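Local atomic coordinates of gluconate kinase (Lactobacillus acidophilus, PDB entry 3LL3), a protein that binds ATP and D-xylulose and probably transfers phosphate from ATP to a sugar or sugar acid, as a carbohydrate kinase of the FGGY family. Residues 48-53 with 158-163; 82-87 with 94-99; 187-192 with 202-207. All coordinates share one frame; numbering follows the deposited sequence.

Contact 1 (48-53 with 158-163); sequences DPKLIF and KEYIIF
Lys50 N bonds to Asp48 OD1 at 2.8 Å, met from above the carboxylate plane, so that Asp48 N-caps the first helix, and CG of the same lysine passes beside the hydroxyl of Tyr160 across the contact. That hydroxyl has its polar partner in Arg164, one turn on in the same helix. Tyr160 has the largest share of the contact. Its CG stands anti to the backbone N (chi1 178°), which carries the phenol ring out of its helix and across the first turn of the partner. Pro49 CB sits over one face of this ring, offset toward the rim, in a CH-pi contact 3.9 Å from the centroid and 25° off the normal, and Pro49 O lies 3.4 Å from Tyr160 CE2. Phe53 CB approaches the same ring obliquely, 4.1 Å from Tyr160 CE2. Further along, Ile161 spreads its two branches: CG2 meets Phe53 CD2 at 4.2 Å, and CD1 meets Ile52 CG2 at 4.1 Å, the two isoleucines crossing at about a right angle. The short helical segments approach to 10.2 Å between axes at a crossing angle of -62°. Phe53 also packs edge-to-face with Tyr221, while Ile161 touches both Trp76 of strand 70-78 and the start of helix 49-65.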
loop_
_atom_site.group_PDB
_atom_site.type_symbol
_atom_site.label_atom_id
_atom_site.label_comp_id
_atom_site.label_asym_id
_atom_site.label_seq_id
_atom_site.Cartn_x
_atom_site.Cartn_y
_atom_site.Cartn_z
ATOM N N ASP A 48 34.992 -15.683 6.579
ATOM C CA ASP A 48 36.389 -16.086 6.729
ATOM C C ASP A 48 36.729 -17.235 5.774
ATOM O O ASP A 48 36.210 -18.346 5.917
ATOM C CB ASP A 48 36.655 -16.490 8.185
ATOM C CG ASP A 48 38.127 -16.805 8.461
ATOM O OD1 ASP A 48 38.904 -17.033 7.506
ATOM O OD2 ASP A 48 38.503 -16.834 9.651
ATOM N N PRO A 49 37.594 -16.962 4.781
ATOM C CA PRO A 49 37.972 -17.973 3.791
ATOM C C PRO A 49 38.557 -19.223 4.447
ATOM O O PRO A 49 38.328 -20.313 3.933
ATOM C CB PRO A 49 39.023 -17.253 2.942
ATOM C CG PRO A 49 38.674 -15.836 3.064
ATOM C CD PRO A 49 38.209 -15.659 4.482
ATOM N N LYS A 50 39.277 -19.066 5.559
ATOM C CA LYS A 50 39.820 -20.216 6.296
ATOM C C LYS A 50 38.722 -21.148 6.849
ATOM O O LYS A 50 38.836 -22.377 6.759
ATOM C CB LYS A 50 40.745 -19.751 7.427
ATOM C CG LYS A 50 42.052 -19.161 6.946
ATOM C CD LYS A 50 42.834 -18.521 8.081
ATOM C CE LYS A 50 44.300 -18.396 7.721
ATOM N NZ LYS A 50 44.893 -19.733 7.423
ATOM N N LEU A 51 37.673 -20.559 7.421
ATOM C CA LEU A 51 36.507 -21.318 7.883
ATOM C C LEU A 51 35.813 -22.045 6.742
ATOM O O LEU A 51 35.442 -23.215 6.868
ATOM C CB LEU A 51 35.502 -20.402 8.587
ATOM C CG LEU A 51 35.777 -20.135 10.064
ATOM C CD1 LEU A 51 37.265 -19.892 10.287
ATOM C CD2 LEU A 51 34.956 -18.966 10.574
ATOM N N ILE A 52 35.627 -21.348 5.629
ATOM C CA ILE A 52 34.983 -21.957 4.478
ATOM C C ILE A 52 35.805 -23.140 3.996
ATOM O O ILE A 52 35.258 -24.225 3.742
ATOM C CB ILE A 52 34.782 -20.950 3.332
ATOM C CG1 ILE A 52 33.764 -19.887 3.748
ATOM C CG2 ILE A 52 34.342 -21.670 2.072
ATOM C CD1 ILE A 52 33.434 -18.869 2.666
ATOM N N PHE A 53 37.119 -22.947 3.890
ATOM C CA PHE A 53 37.984 -24.025 3.436
ATOM C C PHE A 53 38.001 -25.206 4.413
ATOM O O PHE A 53 38.043 -26.352 3.989
ATOM C CB PHE A 53 39.410 -23.542 3.168
ATOM C CG PHE A 53 40.325 -24.635 2.711
ATOM C CD1 PHE A 53 41.279 -25.161 3.562
ATOM C CD2 PHE A 53 40.202 -25.168 1.439
ATOM C CE1 PHE A 53 42.109 -26.189 3.142
ATOM C CE2 PHE A 53 41.024 -26.191 1.016
ATOM C CZ PHE A 53 41.981 -26.700 1.863
ATOM N N LYS A 158 35.931 -19.329 -4.754
ATOM C CA LYS A 158 36.192 -20.573 -5.465
ATOM C C LYS A 158 37.688 -20.696 -5.818
ATOM O O LYS A 158 38.278 -21.757 -5.632
ATOM C CB LYS A 158 35.292 -20.791 -6.689
ATOM C CG LYS A 158 35.650 -22.078 -7.470
ATOM C CD LYS A 158 34.511 -22.551 -8.412
ATOM C CE LYS A 158 34.435 -21.710 -9.696
ATOM N NZ LYS A 158 35.508 -22.097 -10.679
ATOM N N GLU A 159 38.286 -19.614 -6.316
ATOM C CA GLU A 159 39.722 -19.577 -6.619
ATOM C C GLU A 159 40.555 -19.868 -5.367
ATOM O O GLU A 159 41.516 -20.626 -5.410
ATOM C CB GLU A 159 40.129 -18.213 -7.186
ATOM C CG GLU A 159 39.566 -17.906 -8.562
ATOM C CD GLU A 159 38.081 -17.651 -8.495
ATOM O OE1 GLU A 159 37.684 -16.802 -7.658
ATOM O OE2 GLU A 159 37.319 -18.318 -9.245
ATOM N N TYR A 160 40.170 -19.256 -4.256
ATOM C CA TYR A 160 40.850 -19.466 -2.995
ATOM C C TYR A 160 40.912 -20.941 -2.632
ATOM O O TYR A 160 41.999 -21.472 -2.359
ATOM C CB TYR A 160 40.159 -18.704 -1.863
ATOM C CG TYR A 160 40.840 -18.966 -0.530
ATOM C CD1 TYR A 160 42.100 -18.464 -0.267
ATOM C CD2 TYR A 160 40.227 -19.739 0.452
ATOM C CE1 TYR A 160 42.737 -18.715 0.936
ATOM C CE2 TYR A 160 40.855 -19.992 1.664
ATOM C CZ TYR A 160 42.108 -19.477 1.900
ATOM O OH TYR A 160 42.730 -19.728 3.110
ATOM N N ILE A 161 39.734 -21.588 -2.616
ATOM C CA ILE A 161 39.635 -23.002 -2.289
ATOM C C ILE A 161 40.521 -23.824 -3.202
ATOM O O ILE A 161 41.345 -24.614 -2.737
ATOM C CB ILE A 161 38.177 -23.520 -2.368
ATOM C CG1 ILE A 161 37.322 -22.834 -1.303
ATOM C CG2 ILE A 161 38.137 -25.024 -2.188
ATOM C CD1 ILE A 161 35.813 -22.900 -1.563
ATOM N N ILE A 162 40.364 -23.645 -4.504
ATOM C CA ILE A 162 41.150 -24.435 -5.430
ATOM C C ILE A 162 42.651 -24.156 -5.260
ATOM O O ILE A 162 43.483 -25.037 -5.464
ATOM C CB ILE A 162 40.679 -24.215 -6.863
ATOM C CG1 ILE A 162 39.270 -24.818 -7.002
ATOM C CG2 ILE A 162 41.652 -24.848 -7.865
ATOM C CD1 ILE A 162 38.587 -24.528 -8.301
ATOM N N PHE A 163 42.984 -22.938 -4.858
ATOM C CA PHE A 163 44.382 -22.575 -4.685
ATOM C C PHE A 163 44.949 -23.336 -3.497
ATOM O O PHE A 163 46.054 -23.878 -3.562
ATOM C CB PHE A 163 44.531 -21.074 -4.472
ATOM C CG PHE A 163 45.935 -20.645 -4.152
ATOM C CD1 PHE A 163 46.964 -20.878 -5.049
ATOM C CD2 PHE A 163 46.222 -20.004 -2.955
ATOM C CE1 PHE A 163 48.269 -20.479 -4.761
ATOM C CE2 PHE A 163 47.534 -19.592 -2.658
ATOM C CZ PHE A 163 48.550 -19.834 -3.561
#

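Contact 2 (82-87 with 94-99); sequences SLIGLG and TNSITW. With XUL (D-xylulose), chain E.
Ile84 lies against Ser96 on one face of the paired backbones, its CG1 3.7 Å from Ser96 CA and its CD1 reaching on over Ser96 CB. Ser82 shares this face, and its CB packs 3.6 Å from Ser96 OG; its own hydroxyl turns to another partner, the backbone N of Ile157. Leu83 and Ile97 point to the other face, where Leu83 packs on Leu137 and Leu140 of helix 133-143. Leu83 and Ile97 form a single antiparallel bridge, a hydrogen-bonded pair, with Ile97 N to Leu83 O at 2.9 Å and Leu83 N to Ile97 O at 3.1 Å. The two segments are the antiparallel arms of a hairpin, and each arm also pairs outward, strand 84-86 with strand 153-155 and strand 96-97 with strand 46-47. Beyond the bridge a side chain takes over from the backbone. Thr94 holds OG1 between its backbone N and carbonyl carbon (chi1 67°), aimed at the facing strand, where it accepts Gly85 N at 3.0 Å and 171°. The same hydroxyl donates to Asn95 O at 2.8 Å, which fixes its rotation. At the far end Trp99 extends into the xylulose pocket. There XUL O4 packs over one face of the indole, offset toward the rim, while the hydrogen bonds to the sugar come from Met80, His81, Asp239 and Arg344.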
loop_
_atom_site.group_PDB
_atom_site.type_symbol
_atom_site.label_atom_id
_atom_site.label_comp_id
_atom_site.label_asym_id
_atom_site.label_seq_id
_atom_site.Cartn_x
_atom_site.Cartn_y
_atom_site.Cartn_z
ATOM N N SER A 82 32.275 -12.603 -5.042
ATOM C CA SER A 82 33.085 -12.493 -3.834
ATOM C C SER A 82 34.488 -11.991 -4.191
ATOM O O SER A 82 34.964 -12.187 -5.304
ATOM C CB SER A 82 33.173 -13.820 -3.075
ATOM O OG SER A 82 34.044 -14.747 -3.723
ATOM N N LEU A 83 35.136 -11.343 -3.233
ATOM C CA LEU A 83 36.426 -10.725 -3.473
ATOM C C LEU A 83 37.337 -10.941 -2.276
ATOM O O LEU A 83 36.960 -10.669 -1.138
ATOM C CB LEU A 83 36.249 -9.231 -3.733
ATOM C CG LEU A 83 37.551 -8.477 -4.005
ATOM C CD1 LEU A 83 38.249 -9.103 -5.210
ATOM C CD2 LEU A 83 37.281 -6.994 -4.235
ATOM N N ILE A 84 38.537 -11.436 -2.553
ATOM C CA ILE A 84 39.528 -11.730 -1.525
ATOM C C ILE A 84 40.891 -11.262 -2.001
ATOM O O ILE A 84 41.270 -11.553 -3.140
ATOM C CB ILE A 84 39.680 -13.244 -1.326
ATOM C CG1 ILE A 84 38.358 -13.884 -0.897
ATOM C CG2 ILE A 84 40.818 -13.553 -0.345
ATOM C CD1 ILE A 84 38.401 -15.395 -0.930
ATOM N N GLY A 85 41.638 -10.581 -1.129
ATOM C CA GLY A 85 42.990 -10.145 -1.460
ATOM C C GLY A 85 44.090 -10.998 -0.826
ATOM O O GLY A 85 44.050 -11.295 0.369
ATOM N N LEU A 86 45.072 -11.394 -1.630
ATOM C CA LEU A 86 46.249 -12.098 -1.132
ATOM C C LEU A 86 47.488 -11.201 -1.225
ATOM O O LEU A 86 47.646 -10.477 -2.199
ATOM C CB LEU A 86 46.499 -13.363 -1.958
ATOM C CG LEU A 86 45.391 -14.424 -1.999
ATOM C CD1 LEU A 86 45.877 -15.607 -2.801
ATOM C CD2 LEU A 86 44.983 -14.838 -0.594
ATOM N N GLY A 87 48.370 -11.273 -0.233
ATOM C CA GLY A 87 49.649 -10.578 -0.287
ATOM C C GLY A 87 50.716 -11.340 -1.061
ATOM O O GLY A 87 50.452 -12.390 -1.641
ATOM N N THR A 94 42.465 -9.904 3.372
ATOM C CA THR A 94 41.082 -9.529 3.647
ATOM C C THR A 94 40.285 -10.804 3.888
ATOM O O THR A 94 40.749 -11.902 3.588
ATOM C CB THR A 94 40.413 -8.853 2.426
ATOM O OG1 THR A 94 40.278 -9.815 1.380
ATOM C CG2 THR A 94 41.228 -7.679 1.896
ATOM N N ASN A 95 39.084 -10.659 4.425
ATOM C CA ASN A 95 38.116 -11.754 4.398
ATOM C C ASN A 95 37.504 -11.859 3.007
ATOM O O ASN A 95 37.851 -11.099 2.102
ATOM C CB ASN A 95 37.005 -11.515 5.418
ATOM C CG ASN A 95 37.462 -11.744 6.841
ATOM O OD1 ASN A 95 38.165 -12.705 7.132
ATOM N ND2 ASN A 95 37.050 -10.862 7.741
ATOM N N SER A 96 36.575 -12.792 2.835
ATOM C CA SER A 96 35.838 -12.865 1.591
ATOM C C SER A 96 34.718 -11.845 1.661
ATOM O O SER A 96 33.798 -11.980 2.468
ATOM C CB SER A 96 35.276 -14.266 1.372
ATOM O OG SER A 96 34.537 -14.324 0.166
ATOM N N ILE A 97 34.806 -10.814 0.832
ATOM C CA ILE A 97 33.782 -9.780 0.788
ATOM C C ILE A 97 32.677 -10.247 -0.147
ATOM O O ILE A 97 32.853 -10.243 -1.365
ATOM C CB ILE A 97 34.371 -8.451 0.282
ATOM C CG1 ILE A 97 35.601 -8.070 1.107
ATOM C CG2 ILE A 97 33.332 -7.338 0.336
ATOM C CD1 ILE A 97 36.172 -6.747 0.729
ATOM N N THR A 98 31.547 -10.677 0.414
ATOM C CA THR A 98 30.500 -11.321 -0.392
ATOM C C THR A 98 29.696 -10.367 -1.253
ATOM O O THR A 98 29.758 -9.153 -1.087
ATOM C CB THR A 98 29.501 -12.098 0.478
ATOM O OG1 THR A 98 28.644 -11.175 1.165
ATOM C CG2 THR A 98 30.252 -12.978 1.478
ATOM N N TRP A 99 28.905 -10.933 -2.159
ATOM C CA TRP A 99 28.082 -10.127 -3.039
ATOM C C TRP A 99 27.220 -9.157 -2.226
ATOM O O TRP A 99 26.924 -8.075 -2.699
ATOM C CB TRP A 99 27.192 -11.009 -3.917
ATOM C CG TRP A 99 26.121 -11.672 -3.133
ATOM C CD1 TRP A 99 26.195 -12.880 -2.496
ATOM C CD2 TRP A 99 24.816 -11.154 -2.865
ATOM N NE1 TRP A 99 25.011 -13.145 -1.856
ATOM C CE2 TRP A 99 24.147 -12.103 -2.068
ATOM C CE3 TRP A 99 24.145 -9.985 -3.233
ATOM C CZ2 TRP A 99 22.834 -11.919 -1.625
ATOM C CZ3 TRP A 99 22.852 -9.803 -2.796
ATOM C CH2 TRP A 99 22.205 -10.767 -2.002
HETATM C C1 XUL E . 23.787 -14.314 -9.575
HETATM C C2 XUL E . 23.952 -13.008 -8.778
HETATM C C3 XUL E . 23.966 -13.035 -7.224
HETATM C C4 XUL E . 24.144 -14.424 -6.580
HETATM C C5 XUL E . 25.564 -15.002 -6.731
HETATM O O1 XUL E . 22.568 -14.293 -10.279
HETATM O O2 XUL E . 24.022 -11.959 -9.373
HETATM O O3 XUL E . 22.746 -12.529 -6.741
HETATM O O4 XUL E . 23.852 -14.291 -5.207
HETATM O O5 XUL E . 25.840 -15.949 -5.727
#

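Contact 3 (187-192 with 202-207); sequences LTWDQE and EQLPKI
The two backbones stay well apart, with CA atoms 7.6 Å from each other at Thr188 and Ile207 and 9.1 Å at Trp189 and Leu204, and the indole of Trp189 bridges the interval. Its CG lies anti to the carbonyl carbon (chi1 -51°), which carries the ring system across to 204-207, where two methyl groups sandwich it. Leu204 CD1 sits over the centre of the five-membered ring, 3.7 Å from its centroid and 9° off the normal. Ile207 CD1 lies over the opposite face, offset toward the rim, 3.9 Å from the centroid of the six-membered ring; both are CH-pi contacts. Between the two segments the chain runs through helix 191-197, N-capped by Asp190, and returns to strand 206-208, which pairs in parallel with strand 170-172; Leu194 of that helix touches both Trp189 and Leu204. At the ring edge the polar group is NE1. A water in the ring plane accepts from Trp189 NE1 at 3.0 Å and hydrogen-bonds to Pro205 O at 2.9 Å, and Pro205 O itself lies near the plane, 3.7 Å from Trp189 CZ2. With an alanine in place of this tryptophan, Leu204 and Ile207 would probably lose the surface they share and the water its indole donor. Ile207 CD1 also reaches the backbone, 4.2 Å from Thr188 CA.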
loop_
_atom_site.group_PDB
_atom_site.type_symbol
_atom_site.label_atom_id
_atom_site.label_comp_id
_atom_site.label_asym_id
_atom_site.label_seq_id
_atom_site.Cartn_x
_atom_site.Cartn_y
_atom_site.Cartn_z
ATOM N N LEU A 187 36.140 -11.806 -24.028
ATOM C CA LEU A 187 36.181 -12.818 -22.970
ATOM C C LEU A 187 37.562 -12.903 -22.307
ATOM O O LEU A 187 37.988 -13.964 -21.850
ATOM C CB LEU A 187 35.720 -14.191 -23.477
ATOM C CG LEU A 187 34.321 -14.179 -24.102
ATOM C CD1 LEU A 187 33.801 -15.575 -24.364
ATOM C CD2 LEU A 187 33.337 -13.386 -23.221
ATOM N N THR A 188 38.262 -11.776 -22.260
ATOM C CA THR A 188 39.365 -11.644 -21.320
ATOM C C THR A 188 39.188 -10.312 -20.581
ATOM O O THR A 188 38.237 -9.586 -20.857
ATOM C CB THR A 188 40.731 -11.755 -22.014
ATOM O OG1 THR A 188 41.769 -11.804 -21.016
ATOM C CG2 THR A 188 40.936 -10.594 -22.969
ATOM N N TRP A 189 40.064 -10.007 -19.628
ATOM C CA TRP A 189 39.932 -8.772 -18.850
ATOM C C TRP A 189 39.912 -7.559 -19.768
ATOM O O TRP A 189 40.633 -7.525 -20.755
ATOM C CB TRP A 189 41.076 -8.638 -17.841
ATOM C CG TRP A 189 41.267 -9.859 -16.994
ATOM C CD1 TRP A 189 42.409 -10.615 -16.869
ATOM C CD2 TRP A 189 40.279 -10.486 -16.163
ATOM N NE1 TRP A 189 42.183 -11.666 -16.006
ATOM C CE2 TRP A 189 40.889 -11.609 -15.560
ATOM C CE3 TRP A 189 38.953 -10.194 -15.853
ATOM C CZ2 TRP A 189 40.209 -12.432 -14.670
ATOM C CZ3 TRP A 189 38.270 -11.028 -14.978
ATOM C CH2 TRP A 189 38.898 -12.126 -14.394
ATOM N N ASP A 190 39.058 -6.586 -19.454
ATOM C CA ASP A 190 38.966 -5.345 -20.220
ATOM C C ASP A 190 40.164 -4.446 -19.858
ATOM O O ASP A 190 40.292 -4.024 -18.703
ATOM C CB ASP A 190 37.646 -4.639 -19.903
ATOM C CG ASP A 190 37.383 -3.455 -20.804
ATOM O OD1 ASP A 190 36.656 -3.622 -21.798
ATOM O OD2 ASP A 190 37.923 -2.353 -20.536
ATOM N N GLN A 191 41.050 -4.183 -20.821
ATOM C CA GLN A 191 42.277 -3.421 -20.528
ATOM C C GLN A 191 42.023 -2.021 -19.974
ATOM O O GLN A 191 42.700 -1.571 -19.042
ATOM C CB GLN A 191 43.184 -3.304 -21.749
ATOM C CG GLN A 191 44.558 -2.688 -21.386
ATOM C CD GLN A 191 45.362 -3.599 -20.471
ATOM O OE1 GLN A 191 45.749 -3.215 -19.365
ATOM N NE2 GLN A 191 45.596 -4.822 -20.919
ATOM N N GLU A 192 41.072 -1.323 -20.580
ATOM C CA GLU A 192 40.641 -0.018 -20.106
ATOM C C GLU A 192 40.205 -0.053 -18.636
ATOM O O GLU A 192 40.588 0.806 -17.845
ATOM C CB GLU A 192 39.514 0.495 -21.002
ATOM C CG GLU A 192 39.117 1.918 -20.765
ATOM C CD GLU A 192 38.113 2.430 -21.801
ATOM O OE1 GLU A 192 37.825 1.705 -22.789
ATOM O OE2 GLU A 192 37.628 3.568 -21.624
ATOM N N GLU A 202 48.288 -9.885 -14.277
ATOM C CA GLU A 202 49.004 -10.812 -13.414
ATOM C C GLU A 202 48.479 -10.839 -11.977
ATOM O O GLU A 202 48.827 -11.729 -11.215
ATOM C CB GLU A 202 50.513 -10.492 -13.407
ATOM C CG GLU A 202 51.229 -10.801 -14.725
ATOM C CD GLU A 202 50.929 -9.785 -15.822
ATOM O OE1 GLU A 202 50.503 -8.653 -15.497
ATOM O OE2 GLU A 202 51.122 -10.121 -17.013
ATOM N N GLN A 203 47.661 -9.866 -11.594
ATOM C CA GLN A 203 47.117 -9.843 -10.239
ATOM C C GLN A 203 45.766 -10.554 -10.156
ATOM O O GLN A 203 45.136 -10.582 -9.100
ATOM C CB GLN A 203 46.954 -8.417 -9.746
ATOM C CG GLN A 203 48.254 -7.718 -9.425
ATOM C CD GLN A 203 48.037 -6.246 -9.232
ATOM O OE1 GLN A 203 47.809 -5.517 -10.196
ATOM N NE2 GLN A 203 48.069 -5.797 -7.982
ATOM N N LEU A 204 45.333 -11.116 -11.278
ATOM C CA LEU A 204 44.061 -11.835 -11.350
ATOM C C LEU A 204 44.278 -13.280 -11.777
ATOM O O LEU A 204 45.235 -13.584 -12.489
ATOM C CB LEU A 204 43.131 -11.149 -12.348
ATOM C CG LEU A 204 42.802 -9.706 -11.985
ATOM C CD1 LEU A 204 42.115 -9.032 -13.153
ATOM C CD2 LEU A 204 41.950 -9.659 -10.704
ATOM N N PRO A 205 43.365 -14.179 -11.380
ATOM C CA PRO A 205 43.552 -15.570 -11.808
ATOM C C PRO A 205 43.545 -15.658 -13.327
ATOM O O PRO A 205 42.952 -14.805 -13.976
ATOM C CB PRO A 205 42.300 -16.274 -11.260
ATOM C CG PRO A 205 41.723 -15.338 -10.221
ATOM C CD PRO A 205 42.089 -13.965 -10.676
ATOM N N LYS A 206 44.177 -16.680 -13.892
ATOM C CA LYS A 206 43.988 -16.977 -15.305
ATOM C C LYS A 206 42.578 -17.529 -15.530
ATOM O O LYS A 206 41.991 -18.119 -14.626
ATOM C CB LYS A 206 45.034 -17.984 -15.785
ATOM C CG LYS A 206 46.377 -17.337 -16.085
ATOM C CD LYS A 206 47.490 -18.366 -16.217
ATOM C CE LYS A 206 48.730 -17.751 -16.865
ATOM N NZ LYS A 206 48.490 -17.458 -18.311
ATOM N N ILE A 207 42.047 -17.332 -16.733
ATOM C CA ILE A 207 40.687 -17.768 -17.063
ATOM C C ILE A 207 40.716 -19.052 -17.892
ATOM O O ILE A 207 41.426 -19.130 -18.894
ATOM C CB ILE A 207 39.927 -16.675 -17.849
ATOM C CG1 ILE A 207 39.990 -15.349 -17.104
ATOM C CG2 ILE A 207 38.460 -17.086 -18.053
ATOM C CD1 ILE A 207 39.537 -14.150 -17.922
HETATM O O HOH W 1 44.801 -13.010 -15.354
#

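Contacts 1 and 2 are buried and adjoin: Pro49 CD lies 3.7 Å from Ser96 N, and Tyr160 CB 3.9 Å from Ile84 CD1, so the hairpin arms of 82-87 and 94-99 rest against both helices. Contact 2 is nested inside the loop that contact 1 closes. Contact 3 follows in series and is only partly buried; it meets contact 1 through Glu159 and Pro205 but stays about 7 Å from contact 2 at the nearest atoms, though both pack on strand 153-155, through Ile84 and through Leu204 and Pro205. Apolar packing joins the helices, backbone and hydroxyl bonds the hairpin arms, and a tryptophan with a bridging water joins a loop to the approach of strand 206-208. Contact 2 alone reaches the sugar pocket.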